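Local coordinates for piwi domain-containing protein (Vanderwaltozyma polyspora, PDB 5THE) that binds RNA as the C-terminal lobe of a budding yeast Argonaute, a protein that selects and cleaves RNA targets, at residues Arg8-Thr13 / Ala433-Phe438; Lys40-Glu45 / Lys65-Ile70; Val235-Leu240 / Phe479-Thr484. One frame throughout, in Å; residues are numbered along the deposited sequence.

Interaction 3 is the buried contact, its centre about 10 Å from the centre of the chain, where helix 228-241 and the loop 479-484 contact the backbone of the bound RNA. Interaction 2 lies on the surface but touches interaction 3: their centres are about 13 Å apart, and F69 packs against V235 and M236 of the same helix. Interaction 1 is partly buried and remote, with nearest atoms about 16 and 17 Å from the other two, and lays the N-terminal segment on strand 435-440. Chemistry differs with place: arginine bonds and an aromatic pair in interaction 1, one backbone bond and lysine methylenes in interaction 2, and side-chain carbons on a turn's backbone beneath phosphate-binding cations in interaction 3.

Interaction 1 (Arg8-Thr13 / Ala433-Phe438); sequences RHDYGT and AHFDFF
R8 reaches D436 because its CG is turned opposite the backbone N (chi1 171°) and its chain, straight at first, bends at chi3 (-58°), laying the guanidinium against the 433-438 backbone. There NH2 donates a nearly straight hydrogen bond to D436 O at 2.7 Å, in the carbonyl plane and on a lone pair, and makes a salt bridge to D436 OD1 at 3.1 Å. It also bonds to S431 O. The carboxylate is turned obliquely to the guanidinium rather than lying flat with it, and has further partners in the S431 N-H and H453. On its own segment, R8 NH1 bonds to D10 O at 3.2 Å, also within the guanidinium plane. Y11 CE1 lies over the rim of one face of this group, while F435 CA stands over the centre of the other. The backbone joins in through R8 N, which bonds to A433 O at 2.7 Å.

F435 fills the bend of the N-terminal segment: its CB lies 3.7 Å from R8 CA, and its ring presents an edge to the face of H9, an edge-to-face pair with planes 51° apart. F435 CE2 makes the approach, 3.5 Å from H9 ND1. That imidazole is itself held, with ND1 bonded to S463 O and NE2 to E6 OE2. An alanine in place of R8 removes the guanidinium, which would probably cost D436 O and D10 O their donors and the D436 carboxylate this salt bridge, leaving it to S431 and H453.

Arginine thus ties an irregular segment to the start of strand 435-440, near helix 465-475, on which F435 also rests. Two acceptors at the H9 nitrogens, one of them a carboxylate, would be expected to favour a doubly protonated, positively charged ring.

Interaction 2 (Lys40-Glu45 / Lys65-Ile70); sequences KESTFE and KGHQFI
K40 lies along the backbone of Q68-I70, and its main chain makes the one hydrogen bond between the segments: K40 N donates to Q68 O at 3.0 Å. The side chain then leads off over successive carbonyl oxygens. CB is held between Q68 O and F69 O, the latter 3.4 Å away. CG, swung to the side of the carbonyl carbon (chi1 -169°), stays near F69 O at 3.7 Å. CD meets two oxygens, F69 O and the amide oxygen Q68 OE1, which is 3.6 Å from it. CE passes I70 O at 3.9 Å, and beyond it the ammonium leads away from the 65-70 segment. Contact with lysine is therefore made by methylenes, the charge being carried past the carbonyls rather than spent on one of them.

Beside K40, E41 and Q68 run side by side in the same direction, with carboxylate and amide planes only 7° apart. E41 OE2 and Q68 OE1 come to 3.7 Å, two acceptors with no bond between them, while Q68 NE2 turns to a weak bond with Q112 O. Farther along, S42 OG approaches H67 CE1 obliquely at 3.6 Å. The H67 ring also stacks with F39.

This surface contact brings a loop alongside the turn between strands 37-38 and 43-44, which pair antiparallel, with 248-249 on the far side of 37-38. F69 points away from the contact and packs on V235, M236 and N239 of helix 228-241. Backbone bonds from F69 to L113 and from I70 to N246 fix the loop behind, and I70 also touches Q38 of strand 37-38.

Interaction 3 (Val235-Leu240 / Phe479-Thr484); sequences VMKMNL and FGRSTT. With nucleotides of chain B.
The binding site for the phosphates of A3 and A4 of chain B, consistent with the 5' seed part of an Argonaute guide, is built where K237 and M236 meet R481, with the sugar of A2 of chain B beside K237. K237 NZ bonds to OP1 of A3 of chain B at 2.7 Å and also makes a salt bridge to a further phosphate. R481 stretches out from CG to NE and grips OP1 of A4 of chain B at its edge, in plane, through NE at 2.7 Å and NH2 at 2.8 Å; OP1 of A3 of chain B stands over one face of its guanidinium. K237 NZ and R481 NH1 both also bond to I549 O, so anionic phosphates and the chain's last residue gather the two cations. T484 OG1 hydrogen-bonds O2' of A4 of chain B at 2.7 Å, which is consistent with reading a ribose.

Beneath these polar groups, side-chain carbons pack on the backbone of the turn, with no hydrogen bond between the segments. K237 CG lies 3.7 Å from R481 CB. M236, bent at chi3, sets CE 3.4 Å from G480 O and close to S482 O, with T483 CG2 beside it. L240 CD1 rests on G480 C at 3.7 Å, against the type I turn F479-S482.

N246 ND2 bonds to both M236 O and G480 O, bridging the two segments. Elsewhere on helix 228-241, V235 touches F106 and V110 of helix 95-111, and M238 touches strand 185-191; the loop 479-484 leads into helix 490-515, where F479 and R481 both rest on L497.

Interaction 1 (Arg8-Thr13 / Ala433-Phe438)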
loop_
_atom_site.group_PDB
_atom_site.type_symbol
_atom_site.label_atom_id
_atom_site.label_comp_id
_atom_site.label_asym_id
_atom_site.label_seq_id
_atom_site.Cartn_x
_atom_site.Cartn_y
_atom_site.Cartn_z
ATOM N N ARG A 8 23.587 3.769 -15.059
ATOM C CA ARG A 8 23.830 2.525 -14.340
ATOM C C ARG A 8 25.156 2.571 -13.590
ATOM O O ARG A 8 26.177 2.977 -14.147
ATOM C CB ARG A 8 23.828 1.354 -15.317
ATOM C CG ARG A 8 24.285 0.046 -14.715
ATOM C CD ARG A 8 24.125 -1.147 -15.716
ATOM N NE ARG A 8 22.740 -1.324 -16.174
ATOM C CZ ARG A 8 21.772 -1.850 -15.422
ATOM N NH1 ARG A 8 22.048 -2.251 -14.186
ATOM N NH2 ARG A 8 20.536 -1.985 -15.906
ATOM N N HIS A 9 25.145 2.153 -12.323
ATOM C CA HIS A 9 26.390 2.080 -11.553
ATOM C C HIS A 9 27.126 0.763 -11.798
ATOM O O HIS A 9 28.332 0.741 -12.056
ATOM C CB HIS A 9 26.117 2.211 -10.046
ATOM C CG HIS A 9 25.323 3.416 -9.659
ATOM N ND1 HIS A 9 24.837 3.598 -8.382
ATOM C CD2 HIS A 9 24.939 4.506 -10.366
ATOM C CE1 HIS A 9 24.184 4.744 -8.319
ATOM N NE2 HIS A 9 24.230 5.315 -9.509
ATOM N N ASP A 10 26.395 -0.332 -11.729
ATOM C CA ASP A 10 26.941 -1.674 -11.671
ATOM C C ASP A 10 25.798 -2.629 -12.000
ATOM O O ASP A 10 24.710 -2.200 -12.407
ATOM C CB ASP A 10 27.551 -1.937 -10.294
ATOM C CG ASP A 10 26.508 -1.906 -9.169
ATOM O OD1 ASP A 10 25.348 -1.513 -9.405
ATOM O OD2 ASP A 10 26.860 -2.282 -8.032
ATOM N N TYR A 11 26.042 -3.918 -11.809
ATOM C CA TYR A 11 25.039 -4.961 -11.918
ATOM C C TYR A 11 24.984 -5.701 -10.589
ATOM O O TYR A 11 25.947 -5.701 -9.825
ATOM C CB TYR A 11 25.371 -5.942 -13.061
ATOM C CG TYR A 11 25.286 -5.311 -14.429
ATOM C CD1 TYR A 11 24.078 -5.247 -15.108
ATOM C CD2 TYR A 11 26.410 -4.756 -15.031
ATOM C CE1 TYR A 11 23.993 -4.666 -16.356
ATOM C CE2 TYR A 11 26.333 -4.181 -16.282
ATOM C CZ TYR A 11 25.130 -4.144 -16.934
ATOM O OH TYR A 11 25.059 -3.559 -18.167
ATOM N N GLY A 12 23.854 -6.343 -10.312
ATOM C CA GLY A 12 23.756 -7.139 -9.108
ATOM C C GLY A 12 24.548 -8.432 -9.198
ATOM O O GLY A 12 24.859 -8.953 -10.275
ATOM N N THR A 13 24.870 -8.975 -8.028
ATOM C CA THR A 13 25.682 -10.185 -7.936
ATOM C C THR A 13 25.076 -11.275 -7.075
ATOM O O THR A 13 25.508 -12.429 -7.188
ATOM C CB THR A 13 27.083 -9.875 -7.365
ATOM O OG1 THR A 13 26.968 -9.508 -5.985
ATOM C CG2 THR A 13 27.791 -8.744 -8.148
ATOM N N ALA A 433 23.053 1.488 -20.333
ATOM C CA ALA A 433 23.379 2.830 -19.849
ATOM C C ALA A 433 22.526 3.227 -18.648
ATOM O O ALA A 433 23.011 3.901 -17.733
ATOM C CB ALA A 433 23.207 3.861 -20.971
ATOM N N HIS A 434 21.262 2.838 -18.627
ATOM C CA HIS A 434 20.401 3.250 -17.534
ATOM C C HIS A 434 20.330 2.166 -16.462
ATOM O O HIS A 434 20.683 1.007 -16.681
ATOM C CB HIS A 434 19.020 3.621 -18.064
ATOM C CG HIS A 434 19.017 4.920 -18.812
ATOM N ND1 HIS A 434 18.535 5.045 -20.098
ATOM C CD2 HIS A 434 19.466 6.148 -18.455
ATOM C CE1 HIS A 434 18.672 6.298 -20.495
ATOM N NE2 HIS A 434 19.234 6.988 -19.517
ATOM N N PHE A 435 19.884 2.575 -15.282
ATOM C CA PHE A 435 19.982 1.773 -14.069
ATOM C C PHE A 435 18.630 1.096 -13.834
ATOM O O PHE A 435 17.839 1.504 -12.988
ATOM C CB PHE A 435 20.400 2.687 -12.901
ATOM C CG PHE A 435 20.907 1.956 -11.678
ATOM C CD1 PHE A 435 20.845 0.580 -11.585
ATOM C CD2 PHE A 435 21.451 2.669 -10.617
ATOM C CE1 PHE A 435 21.305 -0.069 -10.459
ATOM C CE2 PHE A 435 21.921 2.022 -9.489
ATOM C CZ PHE A 435 21.843 0.655 -9.410
ATOM N N ASP A 436 18.359 0.043 -14.604
ATOM C CA ASP A 436 17.086 -0.648 -14.475
ATOM C C ASP A 436 17.286 -2.139 -14.210
ATOM O O ASP A 436 18.356 -2.715 -14.447
ATOM C CB ASP A 436 16.189 -0.424 -15.711
ATOM C CG ASP A 436 16.687 -1.163 -16.953
ATOM O OD1 ASP A 436 17.903 -1.157 -17.222
ATOM O OD2 ASP A 436 15.848 -1.744 -17.669
ATOM N N PHE A 437 16.242 -2.749 -13.659
ATOM C CA PHE A 437 16.255 -4.175 -13.364
ATOM C C PHE A 437 14.814 -4.633 -13.215
ATOM O O PHE A 437 13.916 -3.837 -12.936
ATOM C CB PHE A 437 17.085 -4.503 -12.110
ATOM C CG PHE A 437 16.738 -3.685 -10.905
ATOM C CD1 PHE A 437 15.688 -4.051 -10.079
ATOM C CD2 PHE A 437 17.476 -2.557 -10.586
ATOM C CE1 PHE A 437 15.370 -3.303 -8.967
ATOM C CE2 PHE A 437 17.164 -1.795 -9.466
ATOM C CZ PHE A 437 16.105 -2.167 -8.656
ATOM N N PHE A 438 14.600 -5.920 -13.457
ATOM C CA PHE A 438 13.312 -6.553 -13.218
ATOM C C PHE A 438 13.404 -7.376 -11.947
ATOM O O PHE A 438 14.427 -8.016 -11.690
ATOM C CB PHE A 438 12.909 -7.489 -14.362
ATOM C CG PHE A 438 12.627 -6.805 -15.664
ATOM C CD1 PHE A 438 13.658 -6.491 -16.536
ATOM C CD2 PHE A 438 11.316 -6.534 -16.045
ATOM C CE1 PHE A 438 13.401 -5.889 -17.749
ATOM C CE2 PHE A 438 11.045 -5.935 -17.267
ATOM C CZ PHE A 438 12.084 -5.614 -18.121
#

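Interaction 2 (Lys40-Glu45 / Lys65-Ile70)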
loop_
_atom_site.group_PDB
_atom_site.type_symbol
_atom_site.label_atom_id
_atom_site.label_comp_id
_atom_site.label_asym_id
_atom_site.label_seq_id
_atom_site.Cartn_x
_atom_site.Cartn_y
_atom_site.Cartn_z
ATOM N N LYS A 40 4.601 -11.540 15.962
ATOM C CA LYS A 40 4.766 -11.109 17.350
ATOM C C LYS A 40 5.813 -11.950 18.078
ATOM O O LYS A 40 6.703 -11.413 18.744
ATOM C CB LYS A 40 3.438 -11.174 18.107
ATOM C CG LYS A 40 3.528 -10.488 19.455
ATOM C CD LYS A 40 2.224 -10.554 20.232
ATOM C CE LYS A 40 2.131 -9.360 21.164
ATOM N NZ LYS A 40 1.474 -9.704 22.443
ATOM N N GLU A 41 5.724 -13.265 17.971
ATOM C CA GLU A 41 6.515 -14.140 18.832
ATOM C C GLU A 41 7.221 -15.223 18.034
ATOM O O GLU A 41 7.561 -16.277 18.576
ATOM C CB GLU A 41 5.636 -14.773 19.909
ATOM C CG GLU A 41 4.846 -13.759 20.717
ATOM C CD GLU A 41 4.071 -14.387 21.845
ATOM O OE1 GLU A 41 4.434 -14.145 23.011
ATOM O OE2 GLU A 41 3.107 -15.131 21.563
ATOM N N SER A 42 7.453 -14.976 16.753
ATOM C CA SER A 42 7.931 -16.006 15.845
ATOM C C SER A 42 8.289 -15.331 14.526
ATOM O O SER A 42 7.901 -14.189 14.268
ATOM C CB SER A 42 6.868 -17.096 15.649
ATOM O OG SER A 42 7.185 -17.943 14.574
ATOM N N THR A 43 9.041 -16.042 13.705
ATOM C CA THR A 43 9.437 -15.536 12.403
ATOM C C THR A 43 9.101 -16.577 11.349
ATOM O O THR A 43 8.838 -17.743 11.659
ATOM C CB THR A 43 10.932 -15.223 12.351
ATOM O OG1 THR A 43 11.659 -16.432 12.561
ATOM C CG2 THR A 43 11.321 -14.251 13.436
ATOM N N PHE A 44 9.108 -16.151 10.091
ATOM C CA PHE A 44 9.098 -17.090 8.979
ATOM C C PHE A 44 10.211 -16.705 8.018
ATOM O O PHE A 44 10.147 -15.651 7.381
ATOM C CB PHE A 44 7.752 -17.113 8.263
ATOM C CG PHE A 44 7.777 -17.916 7.005
ATOM C CD1 PHE A 44 8.354 -19.180 6.998
ATOM C CD2 PHE A 44 7.243 -17.414 5.829
ATOM C CE1 PHE A 44 8.401 -19.934 5.841
ATOM C CE2 PHE A 44 7.285 -18.168 4.661
ATOM C CZ PHE A 44 7.862 -19.433 4.669
ATOM N N GLU A 45 11.225 -17.547 7.913
ATOM C CA GLU A 45 12.278 -17.374 6.925
ATOM C C GLU A 45 12.199 -18.541 5.952
ATOM O O GLU A 45 12.435 -19.692 6.337
ATOM C CB GLU A 45 13.665 -17.297 7.561
ATOM C CG GLU A 45 14.718 -17.022 6.502
ATOM C CD GLU A 45 16.118 -16.930 7.064
ATOM O OE1 GLU A 45 16.318 -17.400 8.201
ATOM O OE2 GLU A 45 17.012 -16.392 6.364
ATOM N N LYS A 65 -2.045 -18.556 10.729
ATOM C CA LYS A 65 -2.372 -19.618 11.680
ATOM C C LYS A 65 -1.225 -19.856 12.656
ATOM O O LYS A 65 -0.077 -20.069 12.255
ATOM C CB LYS A 65 -2.708 -20.912 10.928
ATOM C CG LYS A 65 -3.076 -22.082 11.833
ATOM C CD LYS A 65 -3.816 -23.168 11.056
ATOM C CE LYS A 65 -4.153 -24.361 11.944
ATOM N NZ LYS A 65 -2.926 -24.943 12.551
ATOM N N GLY A 66 -1.539 -19.794 13.951
ATOM C CA GLY A 66 -0.523 -19.941 14.972
ATOM C C GLY A 66 0.336 -18.720 15.207
ATOM O O GLY A 66 1.224 -18.767 16.060
ATOM N N HIS A 67 0.104 -17.626 14.493
ATOM C CA HIS A 67 0.886 -16.416 14.676
ATOM C C HIS A 67 0.004 -15.304 15.212
ATOM O O HIS A 67 -1.226 -15.365 15.146
ATOM C CB HIS A 67 1.520 -15.966 13.354
ATOM C CG HIS A 67 2.427 -16.983 12.746
ATOM N ND1 HIS A 67 3.503 -17.515 13.421
ATOM C CD2 HIS A 67 2.421 -17.566 11.521
ATOM C CE1 HIS A 67 4.124 -18.381 12.639
ATOM N NE2 HIS A 67 3.488 -18.430 11.481
ATOM N N GLN A 68 0.648 -14.266 15.720
ATOM C CA GLN A 68 -0.060 -13.083 16.170
ATOM C C GLN A 68 0.554 -11.839 15.548
ATOM O O GLN A 68 1.748 -11.798 15.233
ATOM C CB GLN A 68 -0.052 -12.982 17.696
ATOM C CG GLN A 68 -0.879 -14.081 18.346
ATOM C CD GLN A 68 -0.896 -13.979 19.853
ATOM O OE1 GLN A 68 -0.009 -13.381 20.457
ATOM N NE2 GLN A 68 -1.908 -14.572 20.473
ATOM N N PHE A 69 -0.298 -10.836 15.354
ATOM C CA PHE A 69 0.159 -9.526 14.926
ATOM C C PHE A 69 1.132 -8.946 15.936
ATOM O O PHE A 69 0.951 -9.092 17.148
ATOM C CB PHE A 69 -1.025 -8.574 14.766
ATOM C CG PHE A 69 -2.016 -9.006 13.723
ATOM C CD1 PHE A 69 -1.608 -9.756 12.623
ATOM C CD2 PHE A 69 -3.348 -8.672 13.845
ATOM C CE1 PHE A 69 -2.522 -10.164 11.651
ATOM C CE2 PHE A 69 -4.280 -9.072 12.863
ATOM C CZ PHE A 69 -3.854 -9.813 11.767
ATOM N N ILE A 70 2.129 -8.226 15.422
ATOM C CA ILE A 70 3.180 -7.661 16.274
ATOM C C ILE A 70 2.597 -6.672 17.278
ATOM O O ILE A 70 2.987 -6.651 18.447
ATOM C CB ILE A 70 4.258 -6.989 15.399
ATOM C CG1 ILE A 70 5.078 -8.036 14.654
ATOM C CG2 ILE A 70 5.149 -6.060 16.232
ATOM C CD1 ILE A 70 5.869 -7.464 13.476
#

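Interaction 3 (Val235-Leu240 / Phe479-Thr484)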
loop_
_atom_site.group_PDB
_atom_site.type_symbol
_atom_site.label_atom_id
_atom_site.label_comp_id
_atom_site.label_asym_id
_atom_site.label_seq_id
_atom_site.Cartn_x
_atom_site.Cartn_y
_atom_site.Cartn_z
ATOM N N VAL A 235 -9.341 -8.340 9.423
ATOM C CA VAL A 235 -8.821 -7.654 10.600
ATOM C C VAL A 235 -7.393 -7.182 10.386
ATOM O O VAL A 235 -6.931 -6.295 11.108
ATOM C CB VAL A 235 -8.948 -8.568 11.840
ATOM C CG1 VAL A 235 -7.861 -9.647 11.859
ATOM C CG2 VAL A 235 -8.969 -7.748 13.133
ATOM N N MET A 236 -6.673 -7.742 9.405
ATOM C CA MET A 236 -5.373 -7.180 9.058
ATOM C C MET A 236 -5.509 -5.698 8.764
ATOM O O MET A 236 -4.749 -4.866 9.284
ATOM C CB MET A 236 -4.776 -7.915 7.858
ATOM C CG MET A 236 -4.362 -9.359 8.176
ATOM S SD MET A 236 -3.472 -10.160 6.844
ATOM C CE MET A 236 -1.770 -9.714 7.163
ATOM N N LYS A 237 -6.526 -5.352 7.974
ATOM C CA LYS A 237 -6.754 -3.964 7.588
ATOM C C LYS A 237 -7.200 -3.132 8.777
ATOM O O LYS A 237 -6.720 -2.013 8.966
ATOM C CB LYS A 237 -7.785 -3.912 6.447
ATOM C CG LYS A 237 -7.278 -4.582 5.165
ATOM C CD LYS A 237 -8.329 -5.465 4.473
ATOM C CE LYS A 237 -9.498 -4.663 3.894
ATOM N NZ LYS A 237 -9.111 -3.687 2.821
ATOM N N MET A 238 -8.117 -3.668 9.589
ATOM C CA MET A 238 -8.567 -2.955 10.779
ATOM C C MET A 238 -7.395 -2.635 11.687
ATOM O O MET A 238 -7.247 -1.501 12.160
ATOM C CB MET A 238 -9.592 -3.799 11.531
ATOM C CG MET A 238 -10.853 -4.089 10.724
ATOM S SD MET A 238 -11.960 -5.132 11.693
ATOM C CE MET A 238 -13.495 -5.004 10.747
ATOM N N ASN A 239 -6.548 -3.636 11.936
ATOM C CA ASN A 239 -5.426 -3.452 12.847
ATOM C C ASN A 239 -4.512 -2.330 12.369
ATOM O O ASN A 239 -4.068 -1.503 13.173
ATOM C CB ASN A 239 -4.646 -4.760 12.988
ATOM C CG ASN A 239 -3.617 -4.726 14.138
ATOM O OD1 ASN A 239 -2.548 -5.298 14.037
ATOM N ND2 ASN A 239 -3.975 -4.111 15.233
ATOM N N LEU A 240 -4.238 -2.273 11.057
ATOM C CA LEU A 240 -3.450 -1.164 10.516
ATOM C C LEU A 240 -4.134 0.176 10.769
ATOM O O LEU A 240 -3.488 1.140 11.203
ATOM C CB LEU A 240 -3.193 -1.365 9.021
ATOM C CG LEU A 240 -2.269 -2.547 8.676
ATOM C CD1 LEU A 240 -2.215 -2.776 7.167
ATOM C CD2 LEU A 240 -0.847 -2.334 9.256
ATOM N N PHE A 479 3.667 -5.710 2.785
ATOM C CA PHE A 479 2.355 -5.170 2.454
ATOM C C PHE A 479 1.378 -5.679 3.511
ATOM O O PHE A 479 1.032 -6.865 3.532
ATOM C CB PHE A 479 1.962 -5.588 1.045
ATOM C CG PHE A 479 0.676 -4.997 0.572
ATOM C CD1 PHE A 479 0.553 -3.628 0.382
ATOM C CD2 PHE A 479 -0.404 -5.814 0.280
ATOM C CE1 PHE A 479 -0.625 -3.088 -0.091
ATOM C CE2 PHE A 479 -1.588 -5.279 -0.178
ATOM C CZ PHE A 479 -1.707 -3.913 -0.364
ATOM N N GLY A 480 0.957 -4.796 4.407
ATOM C CA GLY A 480 0.389 -5.233 5.672
ATOM C C GLY A 480 -0.992 -5.866 5.599
ATOM O O GLY A 480 -1.453 -6.382 6.624
ATOM N N ARG A 481 -1.665 -5.854 4.445
ATOM C CA ARG A 481 -2.963 -6.521 4.359
ATOM C C ARG A 481 -2.923 -7.850 3.608
ATOM O O ARG A 481 -3.978 -8.431 3.334
ATOM C CB ARG A 481 -4.013 -5.584 3.745
ATOM C CG ARG A 481 -3.997 -5.450 2.232
ATOM C CD ARG A 481 -5.115 -4.525 1.748
ATOM N NE ARG A 481 -5.164 -4.474 0.291
ATOM C CZ ARG A 481 -5.876 -3.604 -0.420
ATOM N NH1 ARG A 481 -6.612 -2.670 0.178
ATOM N NH2 ARG A 481 -5.848 -3.671 -1.740
ATOM N N SER A 482 -1.743 -8.386 3.311
ATOM C CA SER A 482 -1.673 -9.702 2.704
ATOM C C SER A 482 -0.624 -10.528 3.427
ATOM O O SER A 482 0.268 -9.995 4.087
ATOM C CB SER A 482 -1.357 -9.620 1.204
ATOM O OG SER A 482 0.011 -9.325 0.997
ATOM N N THR A 483 -0.762 -11.850 3.319
ATOM C CA THR A 483 0.232 -12.785 3.849
ATOM C C THR A 483 1.124 -13.299 2.734
ATOM O O THR A 483 1.531 -14.462 2.706
ATOM C CB THR A 483 -0.458 -13.930 4.582
ATOM O OG1 THR A 483 -1.413 -14.560 3.711
ATOM C CG2 THR A 483 -1.199 -13.379 5.799
ATOM N N THR A 484 1.407 -12.428 1.765
ATOM C CA THR A 484 2.206 -12.786 0.608
ATOM C C THR A 484 3.186 -11.663 0.351
ATOM O O THR A 484 2.962 -10.527 0.774
ATOM C CB THR A 484 1.339 -12.980 -0.637
ATOM O OG1 THR A 484 0.679 -11.742 -0.914
ATOM C CG2 THR A 484 0.281 -14.103 -0.426
ATOM P P A B 4 -4.781 -7.433 -2.190
ATOM O OP1 A B 4 -4.370 -6.058 -1.803
ATOM O OP2 A B 4 -6.011 -7.690 -2.947
ATOM O "O5'" A B 4 -3.567 -8.109 -2.964
ATOM C "C5'" A B 4 -2.345 -8.342 -2.289
ATOM C "C4'" A B 4 -1.832 -9.736 -2.521
ATOM O "O4'" A B 4 -2.755 -10.708 -1.979
ATOM C "C3'" A B 4 -1.659 -10.151 -3.968
ATOM O "O3'" A B 4 -0.456 -9.639 -4.502
ATOM C "C2'" A B 4 -1.700 -11.672 -3.871
ATOM O "O2'" A B 4 -0.464 -12.173 -3.371
ATOM C "C1'" A B 4 -2.760 -11.862 -2.779
ATOM N N9 A B 4 -4.111 -11.988 -3.340
ATOM C C8 A B 4 -4.893 -10.974 -3.834
ATOM N N7 A B 4 -6.062 -11.373 -4.271
ATOM C C5 A B 4 -6.039 -12.737 -4.040
ATOM C C6 A B 4 -6.998 -13.710 -4.282
ATOM N N6 A B 4 -8.175 -13.404 -4.839
ATOM N N1 A B 4 -6.691 -14.982 -3.933
ATOM C C2 A B 4 -5.488 -15.229 -3.371
ATOM N N3 A B 4 -4.494 -14.383 -3.083
ATOM C C4 A B 4 -4.846 -13.140 -3.462
ATOM P P A B 3 -9.530 -6.525 0.267
ATOM O OP1 A B 3 -9.003 -5.150 0.523
ATOM O OP2 A B 3 -10.489 -6.772 -0.850
ATOM O "O5'" A B 3 -8.321 -7.558 0.124
ATOM C "C5'" A B 3 -7.261 -7.543 1.066
ATOM C "C4'" A B 3 -6.389 -8.760 0.932
ATOM O "O4'" A B 3 -7.108 -9.959 1.317
ATOM C "C3'" A B 3 -5.896 -9.065 -0.469
ATOM O "O3'" A B 3 -4.803 -8.255 -0.817
ATOM C "C2'" A B 3 -5.542 -10.540 -0.367
ATOM O "O2'" A B 3 -4.296 -10.705 0.300
ATOM C "C1'" A B 3 -6.668 -11.048 0.537
ATOM N N9 A B 3 -7.786 -11.486 -0.296
ATOM C C8 A B 3 -8.743 -10.696 -0.897
ATOM N N7 A B 3 -9.579 -11.387 -1.634
ATOM C C5 A B 3 -9.137 -12.691 -1.502
ATOM C C6 A B 3 -9.618 -13.871 -2.054
ATOM N N6 A B 3 -10.698 -13.890 -2.857
ATOM N N1 A B 3 -8.952 -15.000 -1.734
ATOM C C2 A B 3 -7.875 -14.919 -0.924
ATOM N N3 A B 3 -7.312 -13.854 -0.345
ATOM C C4 A B 3 -8.016 -12.768 -0.693
ATOM P P A B 2 -15.157 -7.847 0.446
ATOM O OP1 A B 2 -15.130 -8.152 -1.007
ATOM O OP2 A B 2 -16.076 -8.581 1.372
ATOM O "O5'" A B 2 -13.671 -7.971 1.001
ATOM C "C5'" A B 2 -13.304 -7.404 2.261
ATOM C "C4'" A B 2 -12.038 -8.022 2.780
ATOM O "O4'" A B 2 -12.292 -9.400 3.131
ATOM C "C3'" A B 2 -10.893 -8.115 1.789
ATOM O "O3'" A B 2 -10.194 -6.911 1.667
ATOM C "C2'" A B 2 -10.060 -9.254 2.356
ATOM O "O2'" A B 2 -9.352 -8.817 3.508
ATOM C "C1'" A B 2 -11.161 -10.195 2.822
ATOM N N9 A B 2 -11.590 -11.149 1.780
ATOM C C8 A B 2 -12.539 -10.936 0.810
ATOM N N7 A B 2 -12.764 -11.966 0.046
ATOM C C5 A B 2 -11.919 -12.937 0.574
ATOM C C6 A B 2 -11.695 -14.259 0.199
ATOM N N6 A B 2 -12.350 -14.806 -0.826
ATOM N N1 A B 2 -10.778 -14.970 0.909
ATOM C C2 A B 2 -10.152 -14.359 1.930
ATOM N N3 A B 2 -10.279 -13.102 2.382
ATOM C C4 A B 2 -11.183 -12.451 1.641
#